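Local coordinates for protein alpha-Amylase (Thermotoga maritima, PDB 2B5D) that is a carbohydrate-active enzyme of glycosyl hydrolase family 57, built round a curled, largely parallel beta sheet flanked by helices, at residues Pro253-Tyr258 / Glu317-Asp322; Arg257-Tyr262 / Trp356-Val361; Lys290-Thr295 / Lys304-Ile309. One frame throughout, in Å; residues are numbered along the deposited sequence.

Contact 1 of 3, residues Pro253-Tyr258 / Glu317-Asp322; sequences PGDPRY and EEHARD
Arg-257 NH1 is shared by two carboxylates, giving one hydrogen bond to Asp-255 OD2 at 3.0 Å and another, essentially straight (179°), to Glu-318 OE2 at 3.0 Å. Both acceptors lie close to the guanidinium plane. Glu-318 is held end-on, because Arg-257 NH2 also reaches Glu-318 OE1 at 2.9 Å; the two nitrogens approach from above the carboxylate plane, not within it. Asp-255 is gripped side-on instead, with Arg-257 NE on Asp-255 OD1 at 3.0 Å. A bend at chi3 (-80°) turns the NE/NH1 edge of the guanidinium to the aspartate, while Glu-318 stretches out from the helix to meet the far end. Four side-chain hydrogen bonds to two carboxylates thus hold the guanidinium; the backbone N of Arg-257 adds a bond to Asp-255 OD1, at 2.8 Å, which closes an Asx turn. The positive charge probably eases the proximity of the two carboxylates, whose nearest oxygens, Asp-255 OD2 and Glu-318 OE2, remain 5.3 Å apart. Beside this network His-319 turns its ring edge to Asp-255 and meets Tyr-258 rim to rim, although the detailed fit of the two rims is doubtful in the model; Tyr-252 stacks on the same histidine. The Asx turn at Asp-255, on the first residue of a type I beta turn, is tied by the salt-bridge network to helix 309-338 at the surface of the family 57 domain.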
loop_
_atom_site.group_PDB
_atom_site.type_symbol
_atom_site.label_atom_id
_atom_site.label_comp_id
_atom_site.label_asym_id
_atom_site.label_seq_id
_atom_site.Cartn_x
_atom_site.Cartn_y
_atom_site.Cartn_z
ATOM N N PRO A 253 22.971 10.868 25.634
ATOM C CA PRO A 253 22.456 9.491 25.409
ATOM C C PRO A 253 23.168 8.646 24.325
ATOM O O PRO A 253 23.059 7.423 24.333
ATOM C CB PRO A 253 20.980 9.730 25.062
ATOM C CG PRO A 253 20.646 11.017 25.778
ATOM C CD PRO A 253 21.874 11.867 25.592
ATOM N N GLY A 254 23.878 9.265 23.391
ATOM C CA GLY A 254 24.617 8.494 22.395
ATOM C C GLY A 254 25.925 7.867 22.870
ATOM O O GLY A 254 26.640 7.250 22.078
ATOM N N ASP A 255 26.243 8.001 24.160
ATOM C CA ASP A 255 27.426 7.377 24.748
ATOM C C ASP A 255 27.432 5.850 24.586
ATOM O O ASP A 255 26.436 5.176 24.896
ATOM C CB ASP A 255 27.524 7.745 26.229
ATOM C CG ASP A 255 28.859 7.362 26.852
ATOM O OD1 ASP A 255 29.045 6.154 27.133
ATOM O OD2 ASP A 255 29.710 8.267 27.092
ATOM N N PRO A 256 28.574 5.288 24.116
ATOM C CA PRO A 256 28.671 3.839 23.915
ATOM C C PRO A 256 28.366 2.961 25.132
ATOM O O PRO A 256 28.059 1.785 24.949
ATOM C CB PRO A 256 30.105 3.628 23.390
ATOM C CG PRO A 256 30.824 4.897 23.600
ATOM C CD PRO A 256 29.808 5.998 23.729
ATOM N N ARG A 257 28.402 3.503 26.349
ATOM C CA ARG A 257 28.127 2.700 27.593
ATOM C C ARG A 257 26.648 2.587 27.913
ATOM O O ARG A 257 26.245 1.912 28.880
ATOM C CB ARG A 257 28.804 3.317 28.831
ATOM C CG ARG A 257 30.341 3.296 28.820
ATOM C CD ARG A 257 30.874 4.211 29.907
ATOM N NE ARG A 257 30.855 5.608 29.479
ATOM C CZ ARG A 257 31.357 6.628 30.171
ATOM N NH1 ARG A 257 31.270 7.860 29.677
ATOM N NH2 ARG A 257 31.926 6.419 31.357
ATOM N N TYR A 258 25.834 3.303 27.143
ATOM C CA TYR A 258 24.412 3.362 27.429
ATOM C C TYR A 258 23.649 2.249 26.712
ATOM O O TYR A 258 24.066 1.764 25.659
ATOM C CB TYR A 258 23.840 4.744 27.094
ATOM C CG TYR A 258 24.142 5.846 28.107
ATOM C CD1 TYR A 258 24.487 7.112 27.677
ATOM C CD2 TYR A 258 24.076 5.613 29.478
ATOM C CE1 TYR A 258 24.760 8.120 28.571
ATOM C CE2 TYR A 258 24.341 6.615 30.395
ATOM C CZ TYR A 258 24.680 7.865 29.940
ATOM O OH TYR A 258 24.948 8.886 30.835
ATOM N N GLU A 317 27.160 9.614 35.836
ATOM C CA GLU A 317 27.908 10.415 36.807
ATOM C C GLU A 317 28.749 11.500 36.107
ATOM O O GLU A 317 28.747 12.647 36.509
ATOM C CB GLU A 317 28.762 9.510 37.701
ATOM C CG GLU A 317 28.978 10.087 39.086
ATOM C CD GLU A 317 27.713 10.078 39.934
ATOM O OE1 GLU A 317 27.028 9.034 39.977
ATOM O OE2 GLU A 317 27.399 11.114 40.562
ATOM N N GLU A 318 29.418 11.131 35.029
ATOM C CA GLU A 318 30.159 12.071 34.205
ATOM C C GLU A 318 29.301 13.106 33.501
ATOM O O GLU A 318 29.656 14.283 33.445
ATOM C CB GLU A 318 30.879 11.337 33.095
ATOM C CG GLU A 318 32.041 10.486 33.540
ATOM C CD GLU A 318 32.618 9.716 32.371
ATOM O OE1 GLU A 318 33.244 8.652 32.616
ATOM O OE2 GLU A 318 32.435 10.189 31.209
ATOM N N HIS A 319 28.221 12.635 32.883
ATOM C CA HIS A 319 27.331 13.489 32.118
ATOM C C HIS A 319 26.634 14.489 33.032
ATOM O O HIS A 319 26.535 15.662 32.702
ATOM C CB HIS A 319 26.313 12.651 31.316
ATOM C CG HIS A 319 26.944 11.799 30.261
ATOM N ND1 HIS A 319 28.171 12.092 29.704
ATOM C CD2 HIS A 319 26.529 10.658 29.665
ATOM C CE1 HIS A 319 28.470 11.184 28.791
ATOM N NE2 HIS A 319 27.496 10.295 28.761
ATOM N N ALA A 320 26.171 14.014 34.185
ATOM C CA ALA A 320 25.480 14.864 35.129
ATOM C C ALA A 320 26.401 15.985 35.670
ATOM O O ALA A 320 25.941 17.087 35.979
ATOM C CB ALA A 320 24.888 14.032 36.246
ATOM N N ARG A 321 27.705 15.721 35.753
ATOM C CA ARG A 321 28.651 16.743 36.184
ATOM C C ARG A 321 29.030 17.628 35.017
ATOM O O ARG A 321 29.326 18.799 35.197
ATOM C CB ARG A 321 29.897 16.112 36.812
ATOM C CG ARG A 321 29.664 15.496 38.189
ATOM C CD ARG A 321 30.919 14.745 38.664
ATOM N NE ARG A 321 30.966 14.664 40.121
ATOM C CZ ARG A 321 30.383 13.711 40.858
ATOM N NH1 ARG A 321 29.689 12.726 40.287
ATOM N NH2 ARG A 321 30.501 13.744 42.185
ATOM N N ASP A 322 29.039 17.081 33.814
ATOM C CA ASP A 322 29.206 17.933 32.654
ATOM C C ASP A 322 28.074 18.986 32.607
ATOM O O ASP A 322 28.314 20.185 32.480
ATOM C CB ASP A 322 29.186 17.118 31.372
ATOM C CG ASP A 322 29.744 17.872 30.222
ATOM O OD1 ASP A 322 30.943 18.158 30.267
ATOM O OD2 ASP A 322 29.032 18.183 29.251
#

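Contact 2 of 3, residues Arg257-Tyr262 / Trp356-Val361; sequences RYREFY and WWFEGV
Arg-259 sends its CG opposite the backbone N (chi1 -166°) and then bends at chi2 and chi3, which lays the guanidinium flat on the ring of Phe-358. The result is a stacked cation-pi pair within a loop-to-loop contact of the family 57 barrel: residues 257-262 belong to the long excursion that follows strand 233-236, and residues 356-361 lead from helix 352-356 into helix 360-373. The planes are only 15° apart, and Arg-259 CZ stands 3.8 Å from the Phe-358 ring centroid, over the face. At the polar end, NH1 of this arginine is hydrogen-bonded to Tyr-106 OH. At one end of the contact the edge of Trp-357 points into a face of Tyr-258, the classic T-shaped arrangement with planes at 79°; Trp-357 NE1 lies 3.4 Å from Tyr-258 CD1, almost over the middle of the phenol ring. At the other end Phe-261 stacks face-to-face on the six-membered ring of Trp-356, offset so that Trp-356 CZ3 lies 4.1 Å from Phe-261 CE2. A bridging water donates to Arg-259 O at 2.9 Å and accepts from Phe-358 N at 2.8 Å; Glu-359 OE1 lies unusually close to it, so that arm of the bridge is less certain. The other oxygen, Glu-359 OE2, uses its syn lone pair to receive Arg-259 N at 2.7 Å.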
loop_
_atom_site.group_PDB
_atom_site.type_symbol
_atom_site.label_atom_id
_atom_site.label_comp_id
_atom_site.label_asym_id
_atom_site.label_seq_id
_atom_site.Cartn_x
_atom_site.Cartn_y
_atom_site.Cartn_z
ATOM N N ARG A 257 28.402 3.503 26.349
ATOM C CA ARG A 257 28.127 2.700 27.593
ATOM C C ARG A 257 26.648 2.587 27.913
ATOM O O ARG A 257 26.245 1.912 28.880
ATOM C CB ARG A 257 28.804 3.317 28.831
ATOM C CG ARG A 257 30.341 3.296 28.820
ATOM C CD ARG A 257 30.874 4.211 29.907
ATOM N NE ARG A 257 30.855 5.608 29.479
ATOM C CZ ARG A 257 31.357 6.628 30.171
ATOM N NH1 ARG A 257 31.270 7.860 29.677
ATOM N NH2 ARG A 257 31.926 6.419 31.357
ATOM N N TYR A 258 25.834 3.303 27.143
ATOM C CA TYR A 258 24.412 3.362 27.429
ATOM C C TYR A 258 23.649 2.249 26.712
ATOM O O TYR A 258 24.066 1.764 25.659
ATOM C CB TYR A 258 23.840 4.744 27.094
ATOM C CG TYR A 258 24.142 5.846 28.107
ATOM C CD1 TYR A 258 24.487 7.112 27.677
ATOM C CD2 TYR A 258 24.076 5.613 29.478
ATOM C CE1 TYR A 258 24.760 8.120 28.571
ATOM C CE2 TYR A 258 24.341 6.615 30.395
ATOM C CZ TYR A 258 24.680 7.865 29.940
ATOM O OH TYR A 258 24.948 8.886 30.835
ATOM N N ARG A 259 22.523 1.860 27.299
ATOM C CA ARG A 259 21.704 0.770 26.790
ATOM C C ARG A 259 21.135 1.094 25.412
ATOM O O ARG A 259 20.550 2.172 25.195
ATOM C CB ARG A 259 20.623 0.468 27.817
ATOM C CG ARG A 259 19.849 -0.821 27.659
ATOM C CD ARG A 259 18.444 -0.391 27.395
ATOM N NE ARG A 259 17.506 -1.094 28.232
ATOM C CZ ARG A 259 16.217 -0.786 28.309
ATOM N NH1 ARG A 259 15.412 -1.483 29.095
ATOM N NH2 ARG A 259 15.734 0.218 27.601
ATOM N N GLU A 260 21.333 0.155 24.486
ATOM C CA GLU A 260 20.869 0.242 23.105
ATOM C C GLU A 260 19.365 -0.007 23.021
ATOM O O GLU A 260 18.866 -1.011 23.530
ATOM C CB GLU A 260 21.631 -0.767 22.252
ATOM C CG GLU A 260 21.123 -0.921 20.829
ATOM C CD GLU A 260 21.277 0.347 20.016
ATOM O OE1 GLU A 260 20.245 0.899 19.587
ATOM O OE2 GLU A 260 22.428 0.802 19.821
ATOM N N PHE A 261 18.643 0.904 22.372
ATOM C CA PHE A 261 17.186 0.829 22.320
ATOM C C PHE A 261 16.718 -0.271 21.367
ATOM O O PHE A 261 15.816 -1.048 21.695
ATOM C CB PHE A 261 16.583 2.181 21.929
ATOM C CG PHE A 261 15.079 2.214 22.001
ATOM C CD1 PHE A 261 14.433 2.430 23.208
ATOM C CD2 PHE A 261 14.309 2.023 20.855
ATOM C CE1 PHE A 261 13.051 2.446 23.275
ATOM C CE2 PHE A 261 12.930 2.037 20.909
ATOM C CZ PHE A 261 12.295 2.252 22.113
ATOM N N TYR A 262 17.375 -0.345 20.214
ATOM C CA TYR A 262 16.953 -1.181 19.093
ATOM C C TYR A 262 17.588 -2.567 19.064
ATOM O O TYR A 262 17.900 -3.097 17.981
ATOM C CB TYR A 262 17.218 -0.451 17.767
ATOM C CG TYR A 262 16.418 0.807 17.651
ATOM C CD1 TYR A 262 17.040 2.055 17.716
ATOM C CD2 TYR A 262 15.021 0.750 17.547
ATOM C CE1 TYR A 262 16.295 3.225 17.635
ATOM C CE2 TYR A 262 14.259 1.909 17.466
ATOM C CZ TYR A 262 14.898 3.146 17.503
ATOM O OH TYR A 262 14.142 4.303 17.413
ATOM N N TRP A 356 13.412 6.624 25.594
ATOM C CA TRP A 356 14.449 6.699 24.557
ATOM C C TRP A 356 15.840 6.450 25.138
ATOM O O TRP A 356 16.647 5.724 24.555
ATOM C CB TRP A 356 14.402 8.050 23.838
ATOM C CG TRP A 356 13.222 8.103 22.968
ATOM C CD1 TRP A 356 12.037 8.763 23.203
ATOM C CD2 TRP A 356 13.054 7.381 21.735
ATOM N NE1 TRP A 356 11.151 8.517 22.167
ATOM C CE2 TRP A 356 11.747 7.676 21.253
ATOM C CE3 TRP A 356 13.888 6.521 20.984
ATOM C CZ2 TRP A 356 11.258 7.142 20.048
ATOM C CZ3 TRP A 356 13.407 5.997 19.791
ATOM C CH2 TRP A 356 12.101 6.312 19.332
ATOM N N TRP A 357 16.078 7.038 26.305
ATOM C CA TRP A 357 17.305 6.936 27.039
ATOM C C TRP A 357 17.001 6.246 28.352
ATOM O O TRP A 357 16.419 6.840 29.254
ATOM C CB TRP A 357 17.814 8.344 27.311
ATOM C CG TRP A 357 19.167 8.462 27.926
ATOM C CD1 TRP A 357 20.202 7.571 27.846
ATOM C CD2 TRP A 357 19.659 9.580 28.658
ATOM N NE1 TRP A 357 21.300 8.051 28.508
ATOM C CE2 TRP A 357 20.998 9.287 29.018
ATOM C CE3 TRP A 357 19.098 10.804 29.057
ATOM C CZ2 TRP A 357 21.783 10.177 29.754
ATOM C CZ3 TRP A 357 19.879 11.678 29.785
ATOM C CH2 TRP A 357 21.199 11.365 30.124
ATOM N N PHE A 358 17.423 4.999 28.463
ATOM C CA PHE A 358 17.063 4.133 29.595
ATOM C C PHE A 358 17.516 4.713 30.937
ATOM O O PHE A 358 16.825 4.592 31.942
ATOM C CB PHE A 358 17.675 2.732 29.350
ATOM C CG PHE A 358 17.543 1.774 30.501
ATOM C CD1 PHE A 358 16.299 1.351 30.945
ATOM C CD2 PHE A 358 18.678 1.261 31.115
ATOM C CE1 PHE A 358 16.188 0.440 31.991
ATOM C CE2 PHE A 358 18.584 0.355 32.161
ATOM C CZ PHE A 358 17.344 -0.066 32.596
ATOM N N GLU A 359 18.678 5.357 30.919
ATOM C CA GLU A 359 19.354 5.853 32.108
ATOM C C GLU A 359 18.953 7.287 32.435
ATOM O O GLU A 359 19.470 7.869 33.383
ATOM C CB GLU A 359 20.878 5.783 31.894
ATOM C CG GLU A 359 21.424 4.362 31.609
ATOM C CD GLU A 359 21.368 3.939 30.136
ATOM O OE1 GLU A 359 20.640 4.573 29.351
ATOM O OE2 GLU A 359 22.066 2.973 29.752
ATOM N N GLY A 360 18.050 7.857 31.635
ATOM C CA GLY A 360 17.598 9.237 31.790
ATOM C C GLY A 360 17.106 9.646 33.172
ATOM O O GLY A 360 17.392 10.741 33.629
ATOM N N VAL A 361 16.339 8.805 33.851
ATOM C CA VAL A 361 15.836 9.278 35.141
ATOM C C VAL A 361 16.959 9.266 36.198
ATOM O O VAL A 361 16.988 10.132 37.074
ATOM C CB VAL A 361 14.492 8.603 35.613
ATOM C CG1 VAL A 361 13.495 8.462 34.434
ATOM C CG2 VAL A 361 14.753 7.277 36.247
HETATM O O HOH W 1 19.743 4.267 27.040
#

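Contact 3 of 3, residues Lys290-Thr295 / Lys304-Ile309; sequences KYHRIT and KEYYDI
Arg-293 and Glu-305 are joined twice, once through the main chain, Arg-293 N to Glu-305 O at 2.8 Å, and once through a salt bridge, Arg-293 NH2 to Glu-305 OE2 at 3.0 Å. CG of the arginine sits between its backbone N and carbonyl carbon (chi1 54°), and the chain runs extended beside the glutamate. Their flat ends stand nearly perpendicular, 89° apart, and the NH2 group comes down from above the carboxylate. Arg-293 NH1 bonds to Pro-256 O, and NE to a water. Thr-295 OG1 works in both directions, accepting from Glu-305 N at 2.8 Å while donating to Arg-293 O at 2.8 Å. Lys-304 NZ is shared between Ile-294 O, at 2.9 Å, and a salt bridge to Glu-260. The backbones form a single antiparallel beta bridge: His-292 and Tyr-306 are a non-hydrogen-bonded pair, their CA atoms 4.1 Å apart, flanked by the Arg-293 to Glu-305 bond and by one from Tyr-307 N to Tyr-291 O that is modelled very short. Just beyond, Asp-308 is the N-cap of helix 309-338. The side chains of His-292 and Tyr-306 run the same way, with Tyr-306 CD2 over the rim of one imidazole face and the planes 33° apart; at the imidazole edge, His-292 CD2 lies 3.2 Å from Lys-304 O. Tyr-291 CB packs against Tyr-306 CD2 at 4.0 Å.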
loop_
_atom_site.group_PDB
_atom_site.type_symbol
_atom_site.label_atom_id
_atom_site.label_comp_id
_atom_site.label_asym_id
_atom_site.label_seq_id
_atom_site.Cartn_x
_atom_site.Cartn_y
_atom_site.Cartn_z
ATOM N N LYS A 290 16.123 -5.782 27.174
ATOM C CA LYS A 290 17.166 -5.457 26.199
ATOM C C LYS A 290 18.550 -5.576 26.848
ATOM O O LYS A 290 18.763 -5.062 27.949
ATOM C CB LYS A 290 16.988 -4.012 25.702
ATOM C CG LYS A 290 15.569 -3.531 25.447
ATOM C CD LYS A 290 15.632 -2.279 24.615
ATOM C CE LYS A 290 14.388 -1.431 24.748
ATOM N NZ LYS A 290 13.370 -1.754 23.725
ATOM N N TYR A 291 19.488 -6.212 26.153
ATOM C CA TYR A 291 20.773 -6.611 26.747
ATOM C C TYR A 291 22.038 -5.938 26.211
ATOM O O TYR A 291 23.107 -6.140 26.737
ATOM C CB TYR A 291 20.935 -8.133 26.605
ATOM C CG TYR A 291 19.942 -8.991 27.395
ATOM C CD1 TYR A 291 19.166 -9.932 26.759
ATOM C CD2 TYR A 291 19.834 -8.880 28.787
ATOM C CE1 TYR A 291 18.273 -10.728 27.477
ATOM C CE2 TYR A 291 18.947 -9.685 29.521
ATOM C CZ TYR A 291 18.188 -10.600 28.860
ATOM O OH TYR A 291 17.318 -11.396 29.564
ATOM N N HIS A 292 21.927 -5.134 25.167
ATOM C CA HIS A 292 23.103 -4.518 24.554
ATOM C C HIS A 292 23.266 -3.043 24.901
ATOM O O HIS A 292 22.288 -2.354 25.249
ATOM C CB HIS A 292 23.080 -4.741 23.047
ATOM C CG HIS A 292 22.963 -6.195 22.663
ATOM N ND1 HIS A 292 21.789 -6.914 22.802
ATOM C CD2 HIS A 292 23.880 -7.064 22.176
ATOM C CE1 HIS A 292 21.984 -8.152 22.384
ATOM N NE2 HIS A 292 23.243 -8.265 21.994
ATOM N N ARG A 293 24.521 -2.598 24.880
ATOM C CA ARG A 293 24.821 -1.189 24.982
ATOM C C ARG A 293 25.066 -0.643 23.566
ATOM O O ARG A 293 25.323 -1.411 22.638
ATOM C CB ARG A 293 26.032 -0.948 25.893
ATOM C CG ARG A 293 27.285 -1.726 25.521
ATOM C CD ARG A 293 28.367 -1.571 26.581
ATOM N NE ARG A 293 29.642 -2.083 26.092
ATOM C CZ ARG A 293 30.569 -1.364 25.458
ATOM N NH1 ARG A 293 30.390 -0.069 25.223
ATOM N NH2 ARG A 293 31.675 -1.957 25.040
ATOM N N ILE A 294 25.020 0.677 23.414
ATOM C CA ILE A 294 25.193 1.300 22.100
ATOM C C ILE A 294 26.521 0.886 21.440
ATOM O O ILE A 294 26.568 0.736 20.213
ATOM C CB ILE A 294 25.001 2.856 22.165
ATOM C CG1 ILE A 294 23.571 3.203 22.599
ATOM C CG2 ILE A 294 25.366 3.549 20.822
ATOM C CD1 ILE A 294 23.393 4.602 23.110
ATOM N N THR A 295 27.587 0.762 22.248
ATOM C CA THR A 295 28.890 0.175 21.855
ATOM C C THR A 295 29.813 1.076 21.024
ATOM O O THR A 295 31.015 1.191 21.315
ATOM C CB THR A 295 28.694 -1.169 21.102
ATOM O OG1 THR A 295 27.943 -2.058 21.926
ATOM C CG2 THR A 295 30.032 -1.815 20.753
ATOM N N LYS A 304 27.244 -5.194 18.413
ATOM C CA LYS A 304 26.936 -4.580 19.696
ATOM C C LYS A 304 27.227 -5.451 20.906
ATOM O O LYS A 304 26.835 -6.614 20.968
ATOM C CB LYS A 304 25.473 -4.091 19.727
ATOM C CG LYS A 304 25.297 -2.881 18.831
ATOM C CD LYS A 304 24.066 -2.101 19.134
ATOM C CE LYS A 304 23.827 -1.089 18.033
ATOM N NZ LYS A 304 24.511 0.227 18.255
ATOM N N GLU A 305 27.891 -4.856 21.885
ATOM C CA GLU A 305 28.258 -5.561 23.086
ATOM C C GLU A 305 27.186 -5.520 24.144
ATOM O O GLU A 305 26.308 -4.662 24.128
ATOM C CB GLU A 305 29.579 -5.019 23.621
ATOM C CG GLU A 305 30.721 -5.608 22.843
ATOM C CD GLU A 305 32.013 -4.910 23.087
ATOM O OE1 GLU A 305 32.634 -4.514 22.072
ATOM O OE2 GLU A 305 32.406 -4.760 24.284
ATOM N N TYR A 306 27.283 -6.451 25.079
ATOM C CA TYR A 306 26.311 -6.567 26.150
ATOM C C TYR A 306 26.335 -5.400 27.134
ATOM O O TYR A 306 27.392 -4.857 27.454
ATOM C CB TYR A 306 26.487 -7.915 26.866
ATOM C CG TYR A 306 25.984 -9.084 26.034
ATOM C CD1 TYR A 306 26.858 -10.128 25.648
ATOM C CD2 TYR A 306 24.643 -9.136 25.603
ATOM C CE1 TYR A 306 26.416 -11.198 24.872
ATOM C CE2 TYR A 306 24.188 -10.200 24.817
ATOM C CZ TYR A 306 25.087 -11.242 24.459
ATOM O OH TYR A 306 24.644 -12.304 23.679
ATOM N N TYR A 307 25.149 -5.026 27.600
ATOM C CA TYR A 307 24.974 -3.924 28.539
ATOM C C TYR A 307 25.561 -4.250 29.911
ATOM O O TYR A 307 25.255 -5.296 30.519
ATOM C CB TYR A 307 23.474 -3.589 28.682
ATOM C CG TYR A 307 23.146 -2.376 29.542
ATOM C CD1 TYR A 307 23.641 -1.095 29.218
ATOM C CD2 TYR A 307 22.325 -2.498 30.656
ATOM C CE1 TYR A 307 23.340 0.005 29.990
ATOM C CE2 TYR A 307 22.004 -1.399 31.437
ATOM C CZ TYR A 307 22.519 -0.148 31.098
ATOM O OH TYR A 307 22.194 0.947 31.860
ATOM N N ASP A 308 26.388 -3.327 30.391
ATOM C CA ASP A 308 26.905 -3.335 31.749
ATOM C C ASP A 308 26.384 -2.094 32.451
ATOM O O ASP A 308 26.794 -0.983 32.140
ATOM C CB ASP A 308 28.435 -3.332 31.734
ATOM C CG ASP A 308 29.046 -3.425 33.145
ATOM O OD1 ASP A 308 30.263 -3.703 33.222
ATOM O OD2 ASP A 308 28.328 -3.228 34.168
ATOM N N ILE A 309 25.481 -2.300 33.404
ATOM C CA ILE A 309 24.824 -1.215 34.114
ATOM C C ILE A 309 25.713 -0.422 35.056
ATOM O O ILE A 309 25.283 0.601 35.576
ATOM C CB ILE A 309 23.602 -1.706 34.924
ATOM C CG1 ILE A 309 22.699 -0.507 35.292
ATOM C CG2 ILE A 309 24.057 -2.505 36.169
ATOM C CD1 ILE A 309 21.228 -0.825 35.401
HETATM O O HOH W 2 29.825 -4.937 27.282
#

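In the fold
The three contacts cluster on one side of the chain's centre, around the long excursion between strand 233-236 and helix 309-338. Contacts 1 and 2 share Arg-257 and Tyr-258, have centres about 10 Å apart and pack together where Pro-253 CG meets Trp-357 CD2 at 3.4 Å. Contact 3, formed later in the same excursion, has its centre about 9 Å from that of contact 2 and about 14 Å from that of contact 1. It joins both through a probable hydrogen bond from Ile-294 N to Tyr-258 O, 2.7 Å, and contact 2 again through the Glu-260 OE2 to Lys-304 NZ salt bridge, 2.7 Å. Helix 309-338, starting at contact 3, carries one segment of contact 1.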